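Local coordinates for protein lipase, class 3 (Penicillium roqueforti FM164, PDB 6L7N) that probably hydrolyses the ester bonds of acylglycerols, as a fungal class 3 lipase built on the alpha/beta-hydrolase fold, at residues H198-V203 with F258-W263; N192-T197 with P218-T223; G107-L112 with V178-L183. All coordinates share one frame; numbering follows the deposited sequence.

Contact 1: residues H198-V203 with F258-W263; sequences HTDDPV and FEAHKW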
# COMPACT_ATOMS: atom_id res chain seq x y z
N HIS A 198 2.65 -3.26 11.88
CA HIS A 198 2.20 -4.31 12.79
C HIS A 198 3.35 -4.67 13.71
O HIS A 198 4.43 -5.03 13.23
CB HIS A 198 1.71 -5.55 12.05
CG HIS A 198 1.22 -6.64 12.95
ND1 HIS A 198 1.48 -7.97 12.73
CD2 HIS A 198 0.49 -6.59 14.10
CE1 HIS A 198 0.93 -8.70 13.69
NE2 HIS A 198 0.33 -7.88 14.53
N THR A 199 3.11 -4.55 15.02
CA THR A 199 4.07 -4.91 16.07
C THR A 199 5.49 -4.61 15.60
O THR A 199 5.82 -3.45 15.36
CB THR A 199 3.89 -6.37 16.51
OG1 THR A 199 3.92 -7.26 15.39
CG2 THR A 199 2.55 -6.54 17.21
N ASP A 200 6.31 -5.65 15.42
CA ASP A 200 7.73 -5.49 15.11
C ASP A 200 8.10 -5.95 13.70
O ASP A 200 9.26 -6.26 13.44
CB ASP A 200 8.60 -6.20 16.16
CG ASP A 200 8.23 -7.68 16.36
OD1 ASP A 200 7.51 -8.27 15.52
OD2 ASP A 200 8.68 -8.25 17.38
N ASP A 201 7.13 -5.98 12.77
CA ASP A 201 7.37 -6.22 11.35
C ASP A 201 8.65 -5.50 10.90
O ASP A 201 8.78 -4.29 11.10
CB ASP A 201 6.15 -5.72 10.57
CG ASP A 201 6.23 -5.96 9.07
OD1 ASP A 201 7.22 -6.54 8.57
OD2 ASP A 201 5.28 -5.52 8.37
N PRO A 202 9.62 -6.22 10.33
CA PRO A 202 10.86 -5.55 9.90
C PRO A 202 10.70 -4.71 8.65
O PRO A 202 11.48 -3.77 8.43
CB PRO A 202 11.83 -6.71 9.65
CG PRO A 202 10.94 -7.88 9.36
CD PRO A 202 9.73 -7.69 10.24
N VAL A 203 9.71 -5.00 7.82
CA VAL A 203 9.66 -4.34 6.51
C VAL A 203 9.41 -2.84 6.64
O VAL A 203 10.11 -2.07 5.98
CB VAL A 203 8.64 -5.04 5.60
CG1 VAL A 203 8.47 -4.26 4.29
CG2 VAL A 203 9.11 -6.47 5.34
N PHE A 258 9.87 -11.72 11.07
CA PHE A 258 9.27 -11.56 9.74
C PHE A 258 7.81 -11.98 9.69
O PHE A 258 7.05 -11.46 8.86
CB PHE A 258 10.08 -12.33 8.70
CG PHE A 258 9.73 -11.98 7.27
CD1 PHE A 258 10.01 -10.73 6.76
CD2 PHE A 258 9.13 -12.91 6.45
CE1 PHE A 258 9.69 -10.40 5.46
CE2 PHE A 258 8.81 -12.60 5.14
CZ PHE A 258 9.08 -11.35 4.65
N GLU A 259 7.38 -12.93 10.53
CA GLU A 259 5.99 -13.37 10.47
C GLU A 259 5.02 -12.22 10.68
O GLU A 259 3.94 -12.20 10.09
CB GLU A 259 5.71 -14.47 11.50
CG GLU A 259 6.81 -15.52 11.60
CD GLU A 259 7.63 -15.37 12.88
OE1 GLU A 259 7.61 -16.33 13.70
OE2 GLU A 259 8.28 -14.31 13.06
N ALA A 260 5.42 -11.21 11.48
CA ALA A 260 4.51 -10.10 11.74
C ALA A 260 4.15 -9.35 10.46
O ALA A 260 3.18 -8.58 10.47
CB ALA A 260 5.13 -9.15 12.76
N HIS A 261 4.90 -9.55 9.38
CA HIS A 261 4.67 -8.84 8.13
C HIS A 261 3.41 -9.33 7.43
O HIS A 261 2.81 -8.59 6.64
CB HIS A 261 5.86 -9.02 7.20
CG HIS A 261 5.80 -8.18 5.96
ND1 HIS A 261 5.60 -6.82 5.98
CD2 HIS A 261 5.92 -8.52 4.65
CE1 HIS A 261 5.60 -6.35 4.74
NE2 HIS A 261 5.79 -7.36 3.92
N LYS A 262 3.01 -10.57 7.68
CA LYS A 262 1.92 -11.10 6.86
C LYS A 262 0.55 -10.84 7.46
O LYS A 262 -0.45 -10.99 6.75
CB LYS A 262 2.15 -12.59 6.62
CG LYS A 262 3.54 -12.84 5.99
CD LYS A 262 3.44 -13.78 4.83
CE LYS A 262 4.70 -14.59 4.58
NZ LYS A 262 4.40 -15.77 3.69
N TRP A 263 0.49 -10.41 8.72
CA TRP A 263 -0.75 -10.36 9.49
C TRP A 263 -1.16 -8.90 9.70
O TRP A 263 -0.80 -8.27 10.70
CB TRP A 263 -0.56 -11.11 10.80
CG TRP A 263 -0.42 -12.59 10.56
CD1 TRP A 263 0.73 -13.33 10.56
CD2 TRP A 263 -1.48 -13.50 10.23
NE1 TRP A 263 0.45 -14.65 10.28
CE2 TRP A 263 -0.90 -14.78 10.07
CE3 TRP A 263 -2.86 -13.36 10.06
CZ2 TRP A 263 -1.66 -15.91 9.75
CZ3 TRP A 263 -3.62 -14.48 9.75
CH2 TRP A 263 -3.01 -15.74 9.60

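Contact 2: residues N192-T197 with P218-T223; sequences NNYRFT and PEYWIT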
# COMPACT_ATOMS: atom_id res chain seq x y z
N ASN A 192 -5.17 12.40 3.51
CA ASN A 192 -5.82 11.16 3.06
C ASN A 192 -4.84 9.98 3.01
O ASN A 192 -4.91 9.13 2.11
CB ASN A 192 -6.49 11.35 1.69
CG ASN A 192 -7.69 12.29 1.76
OD1 ASN A 192 -8.56 12.15 2.62
ND2 ASN A 192 -7.74 13.24 0.85
N ASN A 193 -3.93 9.91 3.98
CA ASN A 193 -2.91 8.86 4.02
C ASN A 193 -3.16 7.92 5.20
O ASN A 193 -3.18 8.36 6.35
CB ASN A 193 -1.51 9.45 4.15
CG ASN A 193 -1.15 10.32 2.98
OD1 ASN A 193 -1.21 9.89 1.81
ND2 ASN A 193 -0.77 11.57 3.27
N TYR A 194 -3.29 6.64 4.91
CA TYR A 194 -3.53 5.62 5.92
C TYR A 194 -2.43 4.57 5.81
O TYR A 194 -2.48 3.70 4.94
CB TYR A 194 -4.91 5.02 5.76
CG TYR A 194 -5.94 6.10 5.89
CD1 TYR A 194 -6.35 6.51 7.15
CD2 TYR A 194 -6.47 6.73 4.78
CE1 TYR A 194 -7.27 7.51 7.30
CE2 TYR A 194 -7.40 7.74 4.92
CZ TYR A 194 -7.79 8.12 6.19
OH TYR A 194 -8.72 9.10 6.37
N ARG A 195 -1.41 4.70 6.66
CA ARG A 195 -0.24 3.83 6.61
C ARG A 195 -0.21 2.98 7.86
O ARG A 195 -0.38 3.50 8.97
CB ARG A 195 1.05 4.65 6.50
CG ARG A 195 2.29 3.77 6.40
CD ARG A 195 3.57 4.57 6.28
NE ARG A 195 3.85 5.40 7.45
CZ ARG A 195 4.41 4.97 8.58
NH1 ARG A 195 4.62 5.83 9.57
NH2 ARG A 195 4.72 3.68 8.73
N PHE A 196 0.03 1.68 7.69
CA PHE A 196 -0.10 0.73 8.78
C PHE A 196 1.22 0.02 9.03
O PHE A 196 1.98 -0.27 8.10
CB PHE A 196 -1.19 -0.30 8.46
CG PHE A 196 -2.54 0.32 8.30
CD1 PHE A 196 -2.92 0.88 7.10
CD2 PHE A 196 -3.43 0.35 9.36
CE1 PHE A 196 -4.19 1.46 6.94
CE2 PHE A 196 -4.68 0.92 9.22
CZ PHE A 196 -5.05 1.47 8.00
N THR A 197 1.46 -0.25 10.30
CA THR A 197 2.53 -1.13 10.73
C THR A 197 1.94 -2.16 11.69
O THR A 197 0.86 -1.96 12.24
CB THR A 197 3.65 -0.35 11.42
OG1 THR A 197 3.10 0.30 12.56
CG2 THR A 197 4.26 0.70 10.46
N PRO A 218 0.31 10.13 9.67
CA PRO A 218 0.68 9.34 10.85
C PRO A 218 0.91 7.85 10.55
O PRO A 218 0.85 7.42 9.39
CB PRO A 218 -0.52 9.50 11.77
CG PRO A 218 -1.71 9.63 10.79
CD PRO A 218 -1.14 10.40 9.60
N GLU A 219 1.20 7.10 11.60
CA GLU A 219 1.37 5.65 11.57
C GLU A 219 0.23 5.01 12.36
O GLU A 219 -0.02 5.39 13.50
CB GLU A 219 2.73 5.26 12.17
CG GLU A 219 2.89 3.77 12.51
CD GLU A 219 4.13 3.47 13.34
OE1 GLU A 219 4.83 4.43 13.72
OE2 GLU A 219 4.40 2.28 13.61
N TYR A 220 -0.45 4.05 11.74
CA TYR A 220 -1.46 3.24 12.42
C TYR A 220 -0.78 1.93 12.79
O TYR A 220 -0.59 1.05 11.95
CB TYR A 220 -2.67 3.02 11.52
CG TYR A 220 -3.51 4.27 11.40
CD1 TYR A 220 -4.56 4.51 12.29
CD2 TYR A 220 -3.24 5.22 10.43
CE1 TYR A 220 -5.32 5.66 12.19
CE2 TYR A 220 -4.01 6.38 10.33
CZ TYR A 220 -5.05 6.59 11.22
OH TYR A 220 -5.82 7.74 11.13
N TRP A 221 -0.40 1.82 14.06
CA TRP A 221 0.41 0.72 14.57
C TRP A 221 -0.53 -0.29 15.22
O TRP A 221 -1.09 -0.03 16.29
CB TRP A 221 1.43 1.27 15.57
CG TRP A 221 2.43 0.28 16.08
CD1 TRP A 221 2.93 -0.82 15.42
CD2 TRP A 221 3.06 0.31 17.36
NE1 TRP A 221 3.84 -1.47 16.24
CE2 TRP A 221 3.94 -0.79 17.42
CE3 TRP A 221 2.97 1.17 18.46
CZ2 TRP A 221 4.72 -1.05 18.55
CZ3 TRP A 221 3.75 0.91 19.58
CH2 TRP A 221 4.61 -0.19 19.61
N ILE A 222 -0.70 -1.43 14.57
CA ILE A 222 -1.48 -2.55 15.09
C ILE A 222 -0.60 -3.31 16.07
O ILE A 222 0.43 -3.86 15.69
CB ILE A 222 -1.96 -3.46 13.95
CG1 ILE A 222 -2.62 -2.63 12.85
CG2 ILE A 222 -2.94 -4.50 14.49
CD1 ILE A 222 -2.57 -3.28 11.50
N THR A 223 -1.01 -3.34 17.34
CA THR A 223 -0.20 -3.92 18.39
C THR A 223 -0.62 -5.34 18.75
O THR A 223 0.10 -6.00 19.51
CB THR A 223 -0.26 -3.03 19.64
OG1 THR A 223 -1.62 -2.92 20.07
CG2 THR A 223 0.26 -1.65 19.33
O HOH W 1 -1.62 7.09 8.22
O HOH W 2 5.65 6.72 12.62

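Contact 3: residues G107-L112 with V178-L183; sequences GCLADL and VANVPL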
# COMPACT_ATOMS: atom_id res chain seq x y z
N GLY A 107 13.39 19.36 -3.41
CA GLY A 107 14.21 18.60 -2.49
C GLY A 107 13.79 17.17 -2.27
O GLY A 107 14.51 16.44 -1.58
N CYS A 108 12.68 16.73 -2.84
CA CYS A 108 12.18 15.38 -2.61
C CYS A 108 12.99 14.35 -3.38
O CYS A 108 13.25 14.52 -4.57
CB CYS A 108 10.70 15.31 -3.00
SG CYS A 108 9.76 16.49 -2.02
N LEU A 109 13.41 13.30 -2.68
CA LEU A 109 14.10 12.15 -3.25
C LEU A 109 13.31 10.91 -2.88
O LEU A 109 12.83 10.80 -1.75
CB LEU A 109 15.54 12.00 -2.73
CG LEU A 109 16.52 13.13 -3.06
CD1 LEU A 109 17.81 12.94 -2.28
CD2 LEU A 109 16.79 13.22 -4.56
N ALA A 110 13.21 9.98 -3.82
CA ALA A 110 12.50 8.72 -3.61
C ALA A 110 13.47 7.55 -3.72
O ALA A 110 14.57 7.66 -4.27
CB ALA A 110 11.35 8.54 -4.62
N ASP A 111 13.04 6.42 -3.17
CA ASP A 111 13.75 5.16 -3.35
C ASP A 111 13.68 4.74 -4.81
O ASP A 111 12.59 4.63 -5.38
CB ASP A 111 13.12 4.07 -2.49
CG ASP A 111 13.79 2.75 -2.67
OD1 ASP A 111 13.50 1.99 -3.64
OD2 ASP A 111 14.64 2.47 -1.83
N LEU A 112 14.84 4.48 -5.40
CA LEU A 112 14.90 4.26 -6.85
C LEU A 112 14.09 3.04 -7.28
O LEU A 112 13.44 3.06 -8.33
CB LEU A 112 16.36 4.11 -7.29
CG LEU A 112 16.55 3.69 -8.75
CD1 LEU A 112 16.00 4.77 -9.68
CD2 LEU A 112 18.02 3.39 -9.03
N VAL A 178 9.71 5.24 1.68
CA VAL A 178 9.82 5.39 0.23
C VAL A 178 10.59 6.63 -0.17
O VAL A 178 10.83 6.83 -1.37
CB VAL A 178 8.43 5.39 -0.44
CG1 VAL A 178 7.61 4.26 0.08
CG2 VAL A 178 7.71 6.72 -0.22
N ALA A 179 11.02 7.46 0.78
CA ALA A 179 11.64 8.71 0.36
C ALA A 179 12.28 9.41 1.55
O ALA A 179 12.28 8.90 2.67
CB ALA A 179 10.60 9.60 -0.27
N ASN A 180 12.75 10.62 1.30
CA ASN A 180 13.48 11.37 2.30
C ASN A 180 12.51 12.27 3.08
O ASN A 180 11.30 12.23 2.89
CB ASN A 180 14.61 12.17 1.64
CG ASN A 180 14.12 13.14 0.59
OD1 ASN A 180 12.94 13.18 0.24
ND2 ASN A 180 15.03 14.01 0.12
N VAL A 181 13.07 13.06 4.01
CA VAL A 181 12.24 13.97 4.82
C VAL A 181 11.37 14.91 3.99
O VAL A 181 10.18 15.08 4.33
CB VAL A 181 13.13 14.74 5.81
CG1 VAL A 181 12.33 15.80 6.39
CG2 VAL A 181 13.58 13.87 6.92
N PRO A 182 11.88 15.62 2.96
CA PRO A 182 10.99 16.51 2.20
C PRO A 182 9.88 15.75 1.52
O PRO A 182 8.74 16.23 1.49
CB PRO A 182 11.91 17.16 1.17
CG PRO A 182 13.04 16.33 1.08
CD PRO A 182 13.21 15.55 2.35
N LEU A 183 10.16 14.56 0.98
CA LEU A 183 9.05 13.87 0.31
C LEU A 183 8.02 13.38 1.32
O LEU A 183 6.81 13.52 1.09
CB LEU A 183 9.56 12.72 -0.55
CG LEU A 183 8.44 12.05 -1.39
CD1 LEU A 183 7.51 13.08 -1.98
CD2 LEU A 183 8.98 11.20 -2.51

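Contact 1: residues H198-V203 with F258-W263
His261 lies against Asp201 and Val203, and its side chain, followed outward from CB, passes from Asp201 to Val203 and then to Ser147. CB sits beside the carboxylate, 3.1 Å from Asp201 OD1. The ring is carried out from there with CG anti to the backbone N (chi1 -172°), which brings ND1 to Asp201. ND1 donates a nearly straight bond (171°) to Asp201 OD2 at 2.7 Å, reaching it on its syn side; that oxygen lies in the plane of the ring, although the carboxylate as a whole is turned 54° from it. CE1 meets the isopropyl group of Val203, whose CG2 stands over the centre of one ring face, 3.5 Å from the centroid. At the far tip NE2 is hydrogen-bonded to Ser147 OG.

Asp201 is itself held: its OD1 accepts from Val203 N in an Asx turn, while OD2 also bonds Tyr264 OH. Nearby, His198 ND1 donates to a lone pair of Ala260 O at 2.9 Å, while its NE2 is hydrogen-bonded to Ser224 O. The Asp201–His261–Ser147 chain is consistent with the charge-relay triad of a serine hydrolase, its histidine oriented by a carboxylate that the turn and the tyrosine hydroxyl fix in place.

Contact 2: residues N192-T197 with P218-T223
Thr197 and Glu219 meet where two parallel strands draw together, with segment axes 4.6 Å apart and inclined at 33°. Thr197 OG1 donates to Glu219 OE2 at 2.6 Å, using the anti lone pair of that oxygen. The hydroxyl lies between the backbone N and the carbonyl carbon (chi1 60°), where it also comes within 3.1 Å of Trp221 CD1. The backbones are laced by three bonds: Tyr220 N to Arg195 O, Thr197 N to Tyr220 O at 2.9 Å, and Ile222 N to Thr197 O.

On the sheet face that carries Phe196 and Tyr220, the two side chains cross obliquely, Phe196 CD2 lying 3.5 Å from Tyr220 CB. Tyr194 runs alongside Tyr220, pointing the same way.

Arg195 bends at chi3 (63°), which lays its guanidinium over Glu219 CA and brings NH1 to 3.3 Å from Glu219 CB; the charged ends stay too far apart for a salt bridge. Its NE is secured by Ile216 O. Where the strands splay before Tyr220, one water fills in for direct pairing: it donates to Asn193 O and Pro218 O and accepts from Arg195 N at 2.9 Å.

Further out, Asn247 N at helix 246-249 is a second partner for Glu219 OE2, and Phe12 of helix 6-22 packs edge-to-face with both Phe196 and Tyr220. Strand 193-198 is flanked in the mixed sheet by parallel strands 169-173 and 219-222, and beyond the latter antiparallel strand 235-238 closes the sheet edge.

Contact 3: residues G107-L112 with V178-L183
Asn180 grips the backbone from Gly107 to Leu109 with both ends of its amide. ND2 donates to Gly107 O at 3.0 Å, nearly in the plane of the amide, while OD1 accepts from Leu109 N, whose N-H points straight at it (176°) from above the amide plane. The same OD1 takes a second bond, from Leu183 N at 3.2 Å on the opposite face of its plane, and so caps the N terminus of helix 181-190. Swinging CG between its own N and carbonyl carbon (chi1 59°) lets one oxygen serve both the helix and the facing segment 107-112. With an alanine here, Leu109 N, Leu183 N and Gly107 O would probably be left without their amide partner, and the helix start without its cap.

Backbone bonds continue the pairing: Asn180 N to Leu109 O and Asp111 N to Val178 O, on either side of the single bridge between Ala110 and Ala179.

The apolar contacts gather round Cys108, whose CB meets Leu183 CB at 3.7 Å and whose SG, joined to Cys105 in a disulfide, lies 3.9 Å from Pro182 CB. Behind this seam Leu155 of helix 148-161 touches both Val178 and Leu183, strand 99-100 pairs with 110-111, and strand 213-214 pairs with 179-180.

From the N terminus, contact 3 comes first: 107-112 waits for 178-183, closing a loop that holds helices 112-135 and 148-161 with sheet strands 140-146 and 169-173. Helix 181-190 then leads to strand 193-198, where the other two contacts begin back to back. Contact 2 closes when 218-223 lines up beside 192-197; contact 1, opened at 198-203 inside that loop, closes only at 258-263, so the two cross. They also touch, Thr199 N lying 2.8 Å from Ile222 O, a probable hydrogen bond. Together they tie the sheet to the late loop carrying His261. Contact 3 stays apart, its nearest atoms about 7 Å from contact 2 and about 8 Å from contact 1.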